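Local atomic coordinates of spike protein P5 (Enterobacteria phage PRD1, PDB entry 1YQ5), a protein that forms, as a homotrimer together with P31 and P2, the spike complexes at the five-fold vertices of the phage capsid and is essential for infectivity. Residues 43-46 with 51-54; 81-86 with 107-112; 120-125 with 136-141. All coordinates share one frame; numbering follows the deposited sequence.

All three contacts belong to one jelly-roll sandwich of two antiparallel sheets, the C-terminal domain of the spike protein. Interaction 3 lies at the centre of the chain, where strand 119-126 of one sheet faces strand 135-142 of the other. Interaction 1, its centre about 12 Å from that of interaction 3, is the hairpin at the edge of the sheet that holds 119-126; I51 O lies 2.8 Å from L120 N, a probable hydrogen bond. Interaction 2, its centre about 14 Å from that of interaction 3, bridges the two sheets near one end. L53 links interactions 1 and 2: its CD2 lies 3.8 Å from C109 CB.

Interaction 1. Residues 43-46 with 51-54; sequences GLTK and IQLA
The backbone carbonyl oxygen of Q52 (O) is gripped by two donors, T45 N at 3.2 Å and a water. The amide comes in the carbonyl plane, on a lone pair, with an angle of 160° at its hydrogen; the water donates to Q52 O and also hydrogen-bonds to T45 OG1, 2.9 Å away. That hydroxyl sits between the backbone N and carbonyl carbon of its own residue (chi1 58°), where it reaches the water and also touches Q52 CB. In return Q52 N donates to T45 O at 2.8 Å, and with the T45 N bond this makes T45 and Q52 an antiparallel hydrogen-bonded pair. A54 N adds one more rung, to G43 O at 2.9 Å, with the donor tilted modestly from the carbonyl plane. L44 CA lends a CH contact to Q52 O.

On the other face of this two-stranded hairpin L44 does the packing. It lies alongside L53, both pointing the same way, and its CD2 rests 3.8 Å from L53 CD1. The same methyl meets I51 CG2 at 3.8 Å, L44 and I51 crossing at a slant, so one branch serves both neighbours. Y61 of strand 59-68 touches L44 and L53, and L7 of strand 5-11 touches L44 and I51, which turns this face into the sandwich. G43 N is held by D5, and K46 NZ bonds to A34 and T36.

The water and T45 N together thus satisfy Q52 O on the solvent-facing side, while between these two segments the side chains of the inward face are held by methyl packing alone.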
loop_
_atom_site.group_PDB
_atom_site.type_symbol
_atom_site.label_atom_id
_atom_site.label_comp_id
_atom_site.label_asym_id
_atom_site.label_seq_id
_atom_site.Cartn_x
_atom_site.Cartn_y
_atom_site.Cartn_z
ATOM N N GLY A 43 -1.143 14.611 17.607
ATOM C CA GLY A 43 -1.797 15.079 16.397
ATOM C C GLY A 43 -2.856 14.158 15.820
ATOM O O GLY A 43 -3.735 14.608 15.083
ATOM N N LEU A 44 -2.777 12.873 16.150
ATOM C CA LEU A 44 -3.730 11.885 15.653
ATOM C C LEU A 44 -4.399 11.171 16.816
ATOM O O LEU A 44 -3.734 10.506 17.609
ATOM C CB LEU A 44 -3.011 10.869 14.767
ATOM C CG LEU A 44 -2.460 11.417 13.450
ATOM C CD1 LEU A 44 -1.414 10.461 12.880
ATOM C CD2 LEU A 44 -3.610 11.609 12.472
ATOM N N THR A 45 -5.719 11.304 16.910
ATOM C CA THR A 45 -6.467 10.685 17.996
ATOM C C THR A 45 -7.736 9.994 17.504
ATOM O O THR A 45 -8.383 10.460 16.562
ATOM C CB THR A 45 -6.857 11.744 19.031
ATOM O OG1 THR A 45 -7.638 12.757 18.391
ATOM C CG2 THR A 45 -5.611 12.395 19.623
ATOM N N LYS A 46 -8.095 8.887 18.146
ATOM C CA LYS A 46 -9.292 8.144 17.771
ATOM C C LYS A 46 -10.545 8.860 18.260
ATOM O O LYS A 46 -10.527 9.523 19.299
ATOM C CB LYS A 46 -9.244 6.728 18.355
ATOM C CG LYS A 46 -9.194 6.670 19.882
ATOM C CD LYS A 46 -8.904 5.252 20.373
ATOM C CE LYS A 46 -8.849 5.181 21.900
ATOM N NZ LYS A 46 -8.404 3.837 22.376
ATOM N N ILE A 51 -10.346 9.037 12.767
ATOM C CA ILE A 51 -9.116 9.500 13.395
ATOM C C ILE A 51 -9.000 10.997 13.135
ATOM O O ILE A 51 -8.895 11.434 11.986
ATOM C CB ILE A 51 -7.869 8.778 12.846
ATOM C CG1 ILE A 51 -7.917 7.297 13.230
ATOM C CG2 ILE A 51 -6.604 9.412 13.423
ATOM C CD1 ILE A 51 -6.704 6.504 12.773
ATOM N N GLN A 52 -9.036 11.773 14.212
ATOM C CA GLN A 52 -8.963 13.228 14.141
ATOM C C GLN A 52 -7.549 13.744 13.914
ATOM O O GLN A 52 -6.586 13.220 14.480
ATOM C CB GLN A 52 -9.466 13.848 15.451
ATOM C CG GLN A 52 -10.848 13.410 15.919
ATOM C CD GLN A 52 -11.958 13.974 15.064
ATOM O OE1 GLN A 52 -11.885 15.119 14.608
ATOM N NE2 GLN A 52 -13.003 13.187 14.857
ATOM N N LEU A 53 -7.430 14.780 13.088
ATOM C CA LEU A 53 -6.138 15.414 12.838
ATOM C C LEU A 53 -6.209 16.754 13.561
ATOM O O LEU A 53 -7.091 17.563 13.279
ATOM C CB LEU A 53 -5.902 15.648 11.344
ATOM C CG LEU A 53 -5.318 14.478 10.545
ATOM C CD1 LEU A 53 -6.312 13.333 10.497
ATOM C CD2 LEU A 53 -4.968 14.945 9.141
ATOM N N ALA A 54 -5.291 16.975 14.497
ATOM C CA ALA A 54 -5.264 18.218 15.270
ATOM C C ALA A 54 -4.962 19.428 14.391
ATOM O O ALA A 54 -4.314 19.309 13.350
ATOM C CB ALA A 54 -4.232 18.113 16.389
HETATM O O HOH W 1 -6.085 14.765 17.032
#

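Interaction 2. Residues 81-86 with 107-112; sequences VKYGSS and IYCNVL
Near one end of the jelly-roll sandwich, Y83 at the close of strand 76-83 reaches across from its own sheet to the end of strand 100-109 in the other. Y83 OH donates to N110 O at 2.7 Å. The hydroxyl oxygen stands well above the carbonyl plane, 49° out of it, with a C=O...donor angle of 123°. N110 O itself lies at the edge of the ring, in its plane, and is 3.2 Å from Y83 CE2.

C109 occupies one face of the same ring. Its SG is 3.9 Å above the plane, over the ring centre, in a sulfur-aromatic contact, while its CB makes a CH-pi contact 4.0 Å from the centroid and comes within 3.7 Å of Y83 CE2. With CG anti to its backbone N (chi1 -173°), the tyrosine swings its ring out to span the gap to C109 and N110. V111 CG2 lies 3.7 Å from Y83 OH.

Y83 is also the first residue of a type II' turn through G84 and S85 to S86, closed by paired backbone bonds between Y83 and S86, so its backbone is held at the start of a tight hairpin. L53 and L120 pack on the ring as well, L53 also meeting C109 and V111. Y108, whose CB points away from the segment 81-86, packs on N38 of a second subunit.

One tyrosine therefore combines two kinds of contact: its apolar ring rests on the cysteine, and its polar end gives the N110 carbonyl a donor where strand 100-109 passes into loop.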
loop_
_atom_site.group_PDB
_atom_site.type_symbol
_atom_site.label_atom_id
_atom_site.label_comp_id
_atom_site.label_asym_id
_atom_site.label_seq_id
_atom_site.Cartn_x
_atom_site.Cartn_y
_atom_site.Cartn_z
ATOM N N VAL A 81 -11.113 4.590 2.590
ATOM C CA VAL A 81 -10.565 5.601 3.482
ATOM C C VAL A 81 -10.975 6.939 2.886
ATOM O O VAL A 81 -10.861 7.142 1.676
ATOM C CB VAL A 81 -9.026 5.565 3.532
ATOM C CG1 VAL A 81 -8.512 6.727 4.376
ATOM C CG2 VAL A 81 -8.551 4.243 4.106
ATOM N N LYS A 82 -11.457 7.846 3.727
ATOM C CA LYS A 82 -11.862 9.158 3.249
ATOM C C LYS A 82 -11.236 10.269 4.070
ATOM O O LYS A 82 -10.945 10.095 5.251
ATOM C CB LYS A 82 -13.382 9.317 3.320
ATOM C CG LYS A 82 -14.166 8.257 2.573
ATOM C CD LYS A 82 -15.650 8.590 2.557
ATOM C CE LYS A 82 -16.234 8.599 3.954
ATOM N NZ LYS A 82 -17.630 9.139 3.975
ATOM N N TYR A 83 -11.013 11.404 3.419
ATOM C CA TYR A 83 -10.499 12.591 4.084
ATOM C C TYR A 83 -10.988 13.782 3.273
ATOM O O TYR A 83 -10.624 13.944 2.107
ATOM C CB TYR A 83 -8.973 12.624 4.154
ATOM C CG TYR A 83 -8.513 13.787 5.008
ATOM C CD1 TYR A 83 -8.613 13.730 6.400
ATOM C CD2 TYR A 83 -8.097 14.984 4.427
ATOM C CE1 TYR A 83 -8.319 14.837 7.192
ATOM C CE2 TYR A 83 -7.802 16.106 5.214
ATOM C CZ TYR A 83 -7.920 16.023 6.593
ATOM O OH TYR A 83 -7.663 17.126 7.372
ATOM N N GLY A 84 -11.827 14.607 3.886
ATOM C CA GLY A 84 -12.350 15.753 3.170
ATOM C C GLY A 84 -13.125 15.284 1.956
ATOM O O GLY A 84 -13.880 14.316 2.037
ATOM N N SER A 85 -12.922 15.947 0.820
ATOM C CA SER A 85 -13.634 15.591 -0.404
ATOM C C SER A 85 -13.069 14.362 -1.112
ATOM O O SER A 85 -13.641 13.895 -2.098
ATOM C CB SER A 85 -13.622 16.774 -1.377
ATOM O OG SER A 85 -12.293 17.147 -1.703
ATOM N N SER A 86 -11.955 13.832 -0.620
ATOM C CA SER A 86 -11.341 12.667 -1.254
ATOM C C SER A 86 -11.704 11.336 -0.610
ATOM O O SER A 86 -11.862 11.243 0.605
ATOM C CB SER A 86 -9.811 12.790 -1.233
ATOM O OG SER A 86 -9.352 13.896 -1.985
ATOM N N ILE A 107 -0.988 10.015 1.435
ATOM C CA ILE A 107 -1.766 11.118 0.896
ATOM C C ILE A 107 -1.454 12.432 1.591
ATOM O O ILE A 107 -0.879 12.451 2.683
ATOM C CB ILE A 107 -3.273 10.850 1.069
ATOM C CG1 ILE A 107 -3.597 10.698 2.562
ATOM C CG2 ILE A 107 -3.674 9.598 0.313
ATOM C CD1 ILE A 107 -5.077 10.547 2.877
ATOM N N TYR A 108 -1.831 13.532 0.944
ATOM C CA TYR A 108 -1.633 14.847 1.533
ATOM C C TYR A 108 -2.948 15.237 2.189
ATOM O O TYR A 108 -4.013 15.134 1.573
ATOM C CB TYR A 108 -1.285 15.899 0.482
ATOM C CG TYR A 108 -1.094 17.260 1.110
ATOM C CD1 TYR A 108 0.079 17.565 1.798
ATOM C CD2 TYR A 108 -2.113 18.213 1.087
ATOM C CE1 TYR A 108 0.234 18.782 2.454
ATOM C CE2 TYR A 108 -1.967 19.438 1.741
ATOM C CZ TYR A 108 -0.789 19.711 2.422
ATOM O OH TYR A 108 -0.630 20.907 3.081
ATOM N N CYS A 109 -2.875 15.684 3.436
ATOM C CA CYS A 109 -4.069 16.086 4.165
ATOM C C CYS A 109 -4.010 17.551 4.546
ATOM O O CYS A 109 -3.069 17.993 5.215
ATOM C CB CYS A 109 -4.223 15.268 5.454
ATOM S SG CYS A 109 -4.493 13.503 5.218
ATOM N N ASN A 110 -5.010 18.306 4.114
ATOM C CA ASN A 110 -5.080 19.710 4.478
ATOM C C ASN A 110 -5.948 19.755 5.727
ATOM O O ASN A 110 -7.056 19.220 5.736
ATOM C CB ASN A 110 -5.733 20.539 3.370
ATOM C CG ASN A 110 -5.881 21.997 3.758
ATOM O OD1 ASN A 110 -4.914 22.639 4.163
ATOM N ND2 ASN A 110 -7.092 22.525 3.641
ATOM N N VAL A 111 -5.437 20.370 6.786
ATOM C CA VAL A 111 -6.188 20.477 8.027
ATOM C C VAL A 111 -6.738 21.895 8.121
ATOM O O VAL A 111 -5.981 22.857 8.214
ATOM C CB VAL A 111 -5.288 20.184 9.241
ATOM C CG1 VAL A 111 -6.058 20.420 10.538
ATOM C CG2 VAL A 111 -4.797 18.739 9.170
ATOM N N LEU A 112 -8.060 22.013 8.085
ATOM C CA LEU A 112 -8.726 23.309 8.135
ATOM C C LEU A 112 -8.800 23.906 9.533
ATOM O O LEU A 112 -8.963 25.117 9.687
ATOM C CB LEU A 112 -10.144 23.178 7.577
ATOM C CG LEU A 112 -10.258 22.714 6.124
ATOM C CD1 LEU A 112 -11.680 22.270 5.833
ATOM C CD2 LEU A 112 -9.840 23.842 5.191
#

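Interaction 3. Residues 120-125 with 136-141; sequences LKFSLC and INITAA
In the core of the jelly roll, strands 120-125 and 136-141 face each other from opposite sheets, their axes 10.0 Å apart at closest approach and running nearly antiparallel (155°). No hydrogen bond joins them; the interface is built from alternate side chains that meet in three pairs.

The middle pair is the tightest fit. I138 lays its CG2 methyl over one face of the F122 ring, 3.6 Å from the centroid and off-centre toward the rim. The two branches of the isoleucine span F122 lengthwise, CD1 against its CB and CG, CG2 over the outer ring near CE2 and CZ, and the two side chains lie antiparallel, each passing the other. V81, I63 and I51 pack round the phenylalanine.

Flanking this, L124 and I136 reach tip to tip, the isoleucine's CD1 pushing into the fork of the leucine. L124 takes the uncommon first torsion (chi1 64°), CG between its backbone N and carbonyl carbon, which sets both its methyls against I136 CD1. From the reverse side of strand 136-141, T139 and A141 pack on L106 of a third subunit. At the other end of the contact L120 CD1 just touches A140 CB, at 4.2 Å.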
loop_
_atom_site.group_PDB
_atom_site.type_symbol
_atom_site.label_atom_id
_atom_site.label_comp_id
_atom_site.label_asym_id
_atom_site.label_seq_id
_atom_site.Cartn_x
_atom_site.Cartn_y
_atom_site.Cartn_z
ATOM N N LEU A 120 -9.926 11.449 9.377
ATOM C CA LEU A 120 -9.741 10.340 8.456
ATOM C C LEU A 120 -10.867 9.368 8.786
ATOM O O LEU A 120 -11.001 8.941 9.937
ATOM C CB LEU A 120 -8.386 9.672 8.696
ATOM C CG LEU A 120 -7.149 10.474 8.282
ATOM C CD1 LEU A 120 -5.900 9.847 8.876
ATOM C CD2 LEU A 120 -7.061 10.516 6.763
ATOM N N LYS A 121 -11.684 9.034 7.790
ATOM C CA LYS A 121 -12.795 8.114 8.003
ATOM C C LYS A 121 -12.473 6.752 7.394
ATOM O O LYS A 121 -11.924 6.667 6.294
ATOM C CB LYS A 121 -14.073 8.684 7.389
ATOM C CG LYS A 121 -14.527 9.999 8.025
ATOM C CD LYS A 121 -15.800 10.521 7.373
ATOM C CE LYS A 121 -16.298 11.786 8.058
ATOM N NZ LYS A 121 -17.558 12.290 7.439
ATOM N N PHE A 122 -12.816 5.689 8.114
ATOM C CA PHE A 122 -12.530 4.336 7.652
ATOM C C PHE A 122 -13.763 3.444 7.584
ATOM O O PHE A 122 -14.674 3.553 8.413
ATOM C CB PHE A 122 -11.504 3.666 8.577
ATOM C CG PHE A 122 -10.214 4.423 8.710
ATOM C CD1 PHE A 122 -10.119 5.526 9.556
ATOM C CD2 PHE A 122 -9.093 4.040 7.978
ATOM C CE1 PHE A 122 -8.926 6.237 9.675
ATOM C CE2 PHE A 122 -7.894 4.742 8.086
ATOM C CZ PHE A 122 -7.812 5.847 8.940
ATOM N N SER A 123 -13.773 2.548 6.602
ATOM C CA SER A 123 -14.869 1.604 6.438
ATOM C C SER A 123 -14.471 0.448 5.536
ATOM O O SER A 123 -13.609 0.585 4.662
ATOM C CB SER A 123 -16.104 2.288 5.845
ATOM O OG SER A 123 -17.211 1.393 5.845
ATOM N N LEU A 124 -15.102 -0.695 5.766
ATOM C CA LEU A 124 -14.857 -1.883 4.964
ATOM C C LEU A 124 -15.995 -2.865 5.199
ATOM O O LEU A 124 -16.775 -2.711 6.143
ATOM C CB LEU A 124 -13.504 -2.518 5.333
ATOM C CG LEU A 124 -13.260 -3.090 6.734
ATOM C CD1 LEU A 124 -14.065 -4.375 6.933
ATOM C CD2 LEU A 124 -11.775 -3.386 6.898
ATOM N N CYS A 125 -16.093 -3.861 4.330
ATOM C CA CYS A 125 -17.121 -4.887 4.430
ATOM C C CYS A 125 -16.728 -5.959 3.445
ATOM O O CYS A 125 -15.679 -5.871 2.812
ATOM C CB CYS A 125 -18.484 -4.341 4.001
ATOM S SG CYS A 125 -18.647 -4.110 2.180
ATOM N N ILE A 136 -9.426 -5.932 12.681
ATOM C CA ILE A 136 -9.091 -4.818 11.820
ATOM C C ILE A 136 -8.018 -3.971 12.480
ATOM O O ILE A 136 -8.107 -3.643 13.667
ATOM C CB ILE A 136 -10.340 -3.942 11.545
ATOM C CG1 ILE A 136 -11.389 -4.770 10.799
ATOM C CG2 ILE A 136 -9.953 -2.702 10.738
ATOM C CD1 ILE A 136 -12.703 -4.041 10.579
ATOM N N ASN A 137 -6.988 -3.645 11.711
ATOM C CA ASN A 137 -5.909 -2.809 12.204
ATOM C C ASN A 137 -5.866 -1.560 11.345
ATOM O O ASN A 137 -5.907 -1.639 10.115
ATOM C CB ASN A 137 -4.574 -3.548 12.126
ATOM C CG ASN A 137 -4.425 -4.585 13.222
ATOM O OD1 ASN A 137 -4.143 -4.251 14.378
ATOM N ND2 ASN A 137 -4.625 -5.843 12.870
ATOM N N ILE A 138 -5.806 -0.410 12.004
ATOM C CA ILE A 138 -5.753 0.872 11.318
ATOM C C ILE A 138 -4.587 1.663 11.893
ATOM O O ILE A 138 -4.513 1.880 13.101
ATOM C CB ILE A 138 -7.061 1.660 11.521
ATOM C CG1 ILE A 138 -8.221 0.910 10.854
ATOM C CG2 ILE A 138 -6.917 3.064 10.959
ATOM C CD1 ILE A 138 -9.596 1.483 11.164
ATOM N N THR A 139 -3.672 2.074 11.024
ATOM C CA THR A 139 -2.506 2.830 11.454
ATOM C C THR A 139 -2.283 4.041 10.559
ATOM O O THR A 139 -2.331 3.940 9.333
ATOM C CB THR A 139 -1.236 1.956 11.419
ATOM O OG1 THR A 139 -1.387 0.858 12.327
ATOM C CG2 THR A 139 -0.011 2.771 11.811
ATOM N N ALA A 140 -2.052 5.189 11.182
ATOM C CA ALA A 140 -1.799 6.412 10.444
ATOM C C ALA A 140 -0.600 7.113 11.066
ATOM O O ALA A 140 -0.458 7.153 12.289
ATOM C CB ALA A 140 -3.018 7.319 10.486
ATOM N N ALA A 141 0.267 7.651 10.219
ATOM C CA ALA A 141 1.448 8.355 10.690
ATOM C C ALA A 141 1.713 9.568 9.815
ATOM O O ALA A 141 1.639 9.489 8.590
ATOM C CB ALA A 141 2.662 7.426 10.675
#